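Local coordinates for nitroreductase family protein (Sphingopyxis sp., PDB 7DP2), which reduces dinitroaniline herbicides as a nitroreductase that depends on flavin mononucleotide and NADPH, at residues Q64-A69 with A187-G192; V136-H141 with S199-G204. The protein carries 1 engineered substitution. All coordinates share one frame; numbering follows the deposited sequence.

In the fold
Contact 1 joins two helices near the surface, about 17 Å between its centre and that of the chain. Contact 2 pairs two strands deep in the sheet, about 7 Å from the same centre, and all its touching residues are buried. Methyl groups and one glutamate side chain make contact 1, which has no polar bond between its segments. Backbone hydrogen bonds carry contact 2, with apolar side chains above and below. The two meet at Phe139 of contact 2. Leu189 CD2 lies 3.6 Å from Phe139 CD2, and Val66 CG1 is 3.9 Å from Phe139 CZ. Leu191 also packs on His141. Helix 182-189 is followed, after a short connection, by strand 195-204.

Contact 1 of 2, residues Q64-A69 with A187-G192; sequences QAVQDA and AELGLG
Ala69 N donates to Ala65 O at 2.9 Å, and this helical turn presents the methyls of both residues to Glu188. The Glu188 side chain packs mainly on Ala69. Its CG and CD are each 3.5 Å from Ala69 CB, and OE2 is 3.4 Å from the same methyl. That methyl sits to one side of the carboxylate plane. OE1 turns toward the preceding turn and only grazes Ala65 CB, at 4.2 Å. These are van der Waals contacts, and no hydrogen bond links the carboxylate to residues 64-69. A bend at chi2 of -58° turns the carboxylate so that its flat side meets the Ala69 methyl.

Val66 supplies the apolar side of the contact. Its CG2 stands anti to the carbonyl carbon, beside the backbone N, and from there meets Leu189 CD1 at 3.6 Å. The same methyl passes Glu188 CB at 4.0 Å, where the two side chains run in opposite directions. Val66 and Leu189 are buried, whereas Ala65, Ala69 and Glu188 are partly exposed. The buried side is thus apolar, and the carboxylate of Glu188 lies among the partly exposed residues.

Helix 182-189 stops just beyond these residues in a Schellman motif. Gly190 is its C-prime residue, with phi of 84°. A side chain at those backbone angles would press on the carbonyl O of Leu189. That oxygen also accepts a weak hydrogen bond from Gln229 of the second subunit. The two helices lie against strand 136-143, and Leu189 reaches Thr56 and Val58 of strand 54-59.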
loop_
_atom_site.group_PDB
_atom_site.type_symbol
_atom_site.label_atom_id
_atom_site.label_comp_id
_atom_site.label_asym_id
_atom_site.label_seq_id
_atom_site.Cartn_x
_atom_site.Cartn_y
_atom_site.Cartn_z
ATOM N N GLN A 64 13.277 22.753 -6.815
ATOM C CA GLN A 64 14.470 23.307 -6.198
ATOM C C GLN A 64 14.101 24.136 -4.980
ATOM O O GLN A 64 14.791 24.096 -3.974
ATOM C CB GLN A 64 15.257 24.160 -7.196
ATOM C CG GLN A 64 16.482 24.806 -6.598
ATOM C CD GLN A 64 17.543 23.778 -6.275
ATOM O OE1 GLN A 64 18.264 23.317 -7.159
ATOM N NE2 GLN A 64 17.635 23.402 -5.006
ATOM N N ALA A 65 12.990 24.863 -5.082
ATOM C CA ALA A 65 12.451 25.652 -3.972
ATOM C C ALA A 65 12.228 24.794 -2.724
ATOM O O ALA A 65 12.603 25.185 -1.617
ATOM C CB ALA A 65 11.148 26.314 -4.387
ATOM N N VAL A 66 11.614 23.629 -2.911
ATOM C CA VAL A 66 11.363 22.702 -1.813
ATOM C C VAL A 66 12.660 22.255 -1.152
ATOM O O VAL A 66 12.787 22.258 0.074
ATOM C CB VAL A 66 10.593 21.446 -2.291
ATOM C CG1 VAL A 66 10.570 20.380 -1.216
ATOM C CG2 VAL A 66 9.183 21.812 -2.736
ATOM N N GLN A 67 13.620 21.859 -1.974
ATOM C CA GLN A 67 14.900 21.411 -1.463
ATOM C C GLN A 67 15.556 22.469 -0.601
ATOM O O GLN A 67 16.036 22.173 0.486
ATOM C CB GLN A 67 15.818 21.027 -2.619
ATOM C CG GLN A 67 15.381 19.760 -3.325
ATOM C CD GLN A 67 16.125 19.541 -4.608
ATOM O OE1 GLN A 67 17.249 19.064 -4.604
ATOM N NE2 GLN A 67 15.494 19.882 -5.723
ATOM N N ASP A 68 15.567 23.702 -1.095
ATOM C CA ASP A 68 16.202 24.810 -0.395
ATOM C C ASP A 68 15.486 25.133 0.902
ATOM O O ASP A 68 16.118 25.430 1.923
ATOM C CB ASP A 68 16.228 26.047 -1.281
ATOM C CG ASP A 68 17.037 25.836 -2.532
ATOM O OD1 ASP A 68 17.728 24.795 -2.614
ATOM O OD2 ASP A 68 16.981 26.703 -3.433
ATOM N N ALA A 69 14.156 25.082 0.852
ATOM C CA ALA A 69 13.371 25.530 1.991
ATOM C C ALA A 69 13.560 24.560 3.125
ATOM O O ALA A 69 13.664 24.955 4.288
ATOM C CB ALA A 69 11.922 25.667 1.626
ATOM N N ALA A 187 3.950 23.994 2.911
ATOM C CA ALA A 187 3.996 25.428 2.651
ATOM C C ALA A 187 4.538 25.733 1.267
ATOM O O ALA A 187 3.938 26.496 0.512
ATOM C CB ALA A 187 4.833 26.131 3.699
ATOM N N GLU A 188 5.684 25.155 0.943
ATOM C CA GLU A 188 6.297 25.394 -0.355
ATOM C C GLU A 188 5.365 24.994 -1.486
ATOM O O GLU A 188 5.288 25.664 -2.513
ATOM C CB GLU A 188 7.608 24.632 -0.455
ATOM C CG GLU A 188 8.627 25.170 0.490
ATOM C CD GLU A 188 8.887 26.639 0.230
ATOM O OE1 GLU A 188 8.910 27.016 -0.963
ATOM O OE2 GLU A 188 9.061 27.412 1.205
ATOM N N LEU A 189 4.661 23.895 -1.267
ATOM C CA LEU A 189 3.720 23.335 -2.222
ATOM C C LEU A 189 2.399 24.075 -2.256
ATOM O O LEU A 189 1.666 24.000 -3.243
ATOM C CB LEU A 189 3.470 21.866 -1.885
ATOM C CG LEU A 189 4.212 20.816 -2.711
ATOM C CD1 LEU A 189 5.615 21.258 -3.081
ATOM C CD2 LEU A 189 4.185 19.453 -2.009
ATOM N N GLY A 190 2.080 24.764 -1.164
ATOM C CA GLY A 190 0.843 25.518 -1.088
ATOM C C GLY A 190 -0.395 24.736 -0.675
ATOM O O GLY A 190 -1.512 25.168 -0.964
ATOM N N LEU A 191 -0.220 23.594 -0.010
ATOM C CA LEU A 191 -1.365 22.881 0.563
ATOM C C LEU A 191 -1.683 23.436 1.955
ATOM O O LEU A 191 -0.797 23.902 2.674
ATOM C CB LEU A 191 -1.128 21.363 0.643
ATOM C CG LEU A 191 -0.944 20.447 -0.584
ATOM C CD1 LEU A 191 -1.719 20.944 -1.820
ATOM C CD2 LEU A 191 0.503 20.263 -0.901
ATOM N N GLY A 192 -2.949 23.376 2.342
ATOM C CA GLY A 192 -3.369 23.919 3.623
ATOM C C GLY A 192 -3.165 22.902 4.719
ATOM O O GLY A 192 -2.684 21.796 4.450
#

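Contact 2 of 2, residues V136-H141 with S199-G204; sequences VMLFLH and SGLAIG
Strands 136-141 and 199-204 run antiparallel, at 158° and with an axis separation of 4.4 Å, and pair from Val136-Ile203 to Leu140-Ser199. Leu138 and Leu201 bond to each other both ways. Leu201 N reaches Leu138 O at 2.6 Å, in the carbonyl plane. In the return bond, Leu138 N lies above the plane of the Leu201 carbonyl. The bond from Val136 N to Ile203 O is weak, but Ile203 N returns a sound one to Val136 O.

Met137 reaches over the partner strand. Its CG is anti to the backbone N (chi1 167°), and bends at chi2 and chi3 curl the thioether back over Leu201 and Ala202. SD comes within 3.4 Å of Leu201 N, and CE packs on Ala202 CB at 3.6 Å. Met137 CG also lies over one face of the Phe139 ring, near its rim. Gly200 CA lies beside both side chains, and a CB there would come tightly against Met137 SD. With an alanine at Met137, the contacts with Leu201 N and Ala202 CB would be lost, which would probably open a gap over the partner strand and remove part of the packing on the Phe139 ring.

These are the two inner strands of the four-stranded antiparallel sheet in this nitroreductase-family fold. Strand 54-59 flanks 136-143, and strand 171-175 flanks 195-204. On the face opposite Met137 and Phe139, Leu138 CD2 meets Leu201 CD2 at 3.8 Å as the two side chains cross obliquely. Leu138 CB touches Ile203 CD1 at 4.1 Å. Helix 148-167 covers the leucines, with Trp157 on Leu138 and Leu158 and Met162 on Leu201. Ser199 OG donates to Gly200 O at 3.0 Å, and the side chain of Ser199 lies about 4 Å from the bound FMN.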
loop_
_atom_site.group_PDB
_atom_site.type_symbol
_atom_site.label_atom_id
_atom_site.label_comp_id
_atom_site.label_asym_id
_atom_site.label_seq_id
_atom_site.Cartn_x
_atom_site.Cartn_y
_atom_site.Cartn_z
ATOM N N VAL A 136 12.351 14.658 -10.764
ATOM C CA VAL A 136 10.969 14.833 -10.380
ATOM C C VAL A 136 10.753 14.237 -9.010
ATOM O O VAL A 136 11.217 13.137 -8.720
ATOM C CB VAL A 136 10.023 14.187 -11.384
ATOM C CG1 VAL A 136 8.628 14.076 -10.807
ATOM C CG2 VAL A 136 10.032 14.967 -12.701
ATOM N N MET A 137 10.053 14.975 -8.164
ATOM C CA MET A 137 9.710 14.489 -6.849
ATOM C C MET A 137 8.196 14.462 -6.683
ATOM O O MET A 137 7.513 15.453 -6.940
ATOM C CB MET A 137 10.359 15.350 -5.758
ATOM C CG MET A 137 9.774 15.073 -4.394
ATOM S SD MET A 137 10.024 13.392 -3.780
ATOM C CE MET A 137 11.813 13.325 -3.776
ATOM N N LEU A 138 7.678 13.302 -6.290
ATOM C CA LEU A 138 6.247 13.143 -6.065
ATOM C C LEU A 138 5.935 13.266 -4.580
ATOM O O LEU A 138 6.499 12.566 -3.754
ATOM C CB LEU A 138 5.755 11.788 -6.582
ATOM C CG LEU A 138 4.288 11.490 -6.235
ATOM C CD1 LEU A 138 3.355 12.054 -7.242
ATOM C CD2 LEU A 138 4.028 10.038 -6.072
ATOM N N PHE A 139 4.988 14.127 -4.253
ATOM C CA PHE A 139 4.555 14.262 -2.882
ATOM C C PHE A 139 3.143 13.704 -2.716
ATOM O O PHE A 139 2.160 14.256 -3.244
ATOM C CB PHE A 139 4.642 15.725 -2.453
ATOM C CG PHE A 139 6.058 16.197 -2.239
ATOM C CD1 PHE A 139 6.791 15.734 -1.151
ATOM C CD2 PHE A 139 6.667 17.075 -3.130
ATOM C CE1 PHE A 139 8.107 16.156 -0.944
ATOM C CE2 PHE A 139 7.977 17.498 -2.934
ATOM C CZ PHE A 139 8.706 17.032 -1.838
ATOM N N LEU A 140 3.067 12.587 -1.992
ATOM C CA LEU A 140 1.799 11.914 -1.706
ATOM C C LEU A 140 1.224 12.411 -0.400
ATOM O O LEU A 140 1.877 12.380 0.632
ATOM C CB LEU A 140 1.982 10.390 -1.668
ATOM C CG LEU A 140 0.858 9.454 -1.189
ATOM C CD1 LEU A 140 -0.475 9.731 -1.899
ATOM C CD2 LEU A 140 1.256 8.007 -1.426
ATOM N N HIS A 141 0.004 12.911 -0.463
ATOM C CA HIS A 141 -0.662 13.453 0.709
ATOM C C HIS A 141 -2.153 13.158 0.675
ATOM O O HIS A 141 -2.666 12.641 -0.322
ATOM C CB HIS A 141 -0.417 14.951 0.789
ATOM C CG HIS A 141 -0.748 15.674 -0.470
ATOM N ND1 HIS A 141 -1.958 16.287 -0.684
ATOM C CD2 HIS A 141 -0.008 15.903 -1.592
ATOM C CE1 HIS A 141 -1.963 16.864 -1.878
ATOM N NE2 HIS A 141 -0.784 16.643 -2.442
ATOM N N SER A 199 4.275 10.930 2.236
ATOM C CA SER A 199 5.570 10.483 1.765
ATOM C C SER A 199 5.925 11.197 0.484
ATOM O O SER A 199 5.045 11.758 -0.166
ATOM C CB SER A 199 5.529 8.967 1.556
ATOM O OG SER A 199 6.724 8.478 0.997
ATOM N N GLY A 200 7.211 11.191 0.135
ATOM C CA GLY A 200 7.660 11.634 -1.168
ATOM C C GLY A 200 8.011 10.435 -2.030
ATOM O O GLY A 200 8.184 9.327 -1.517
ATOM N N LEU A 201 8.116 10.630 -3.341
ATOM C CA LEU A 201 8.624 9.574 -4.213
ATOM C C LEU A 201 9.495 10.202 -5.285
ATOM O O LEU A 201 8.992 10.791 -6.243
ATOM C CB LEU A 201 7.477 8.759 -4.832
ATOM C CG LEU A 201 7.775 7.593 -5.784
ATOM C CD1 LEU A 201 8.222 6.343 -5.022
ATOM C CD2 LEU A 201 6.556 7.265 -6.643
ATOM N N ALA A 202 10.805 10.128 -5.077
ATOM C CA ALA A 202 11.761 10.587 -6.069
ATOM C C ALA A 202 11.582 9.736 -7.319
ATOM O O ALA A 202 11.502 8.513 -7.234
ATOM C CB ALA A 202 13.197 10.489 -5.533
ATOM N N ILE A 203 11.506 10.390 -8.471
ATOM C CA ILE A 203 11.251 9.708 -9.725
ATOM C C ILE A 203 12.306 10.060 -10.777
ATOM O O ILE A 203 12.605 11.236 -10.978
ATOM C CB ILE A 203 9.823 10.057 -10.254
ATOM C CG1 ILE A 203 8.769 9.386 -9.386
ATOM C CG2 ILE A 203 9.626 9.604 -11.690
ATOM C CD1 ILE A 203 7.323 9.724 -9.768
ATOM N N GLY A 204 12.833 9.042 -11.465
ATOM C CA GLY A 204 13.799 9.257 -12.536
ATOM C C GLY A 204 14.394 8.006 -13.153
ATOM O O GLY A 204 13.975 6.881 -12.886
#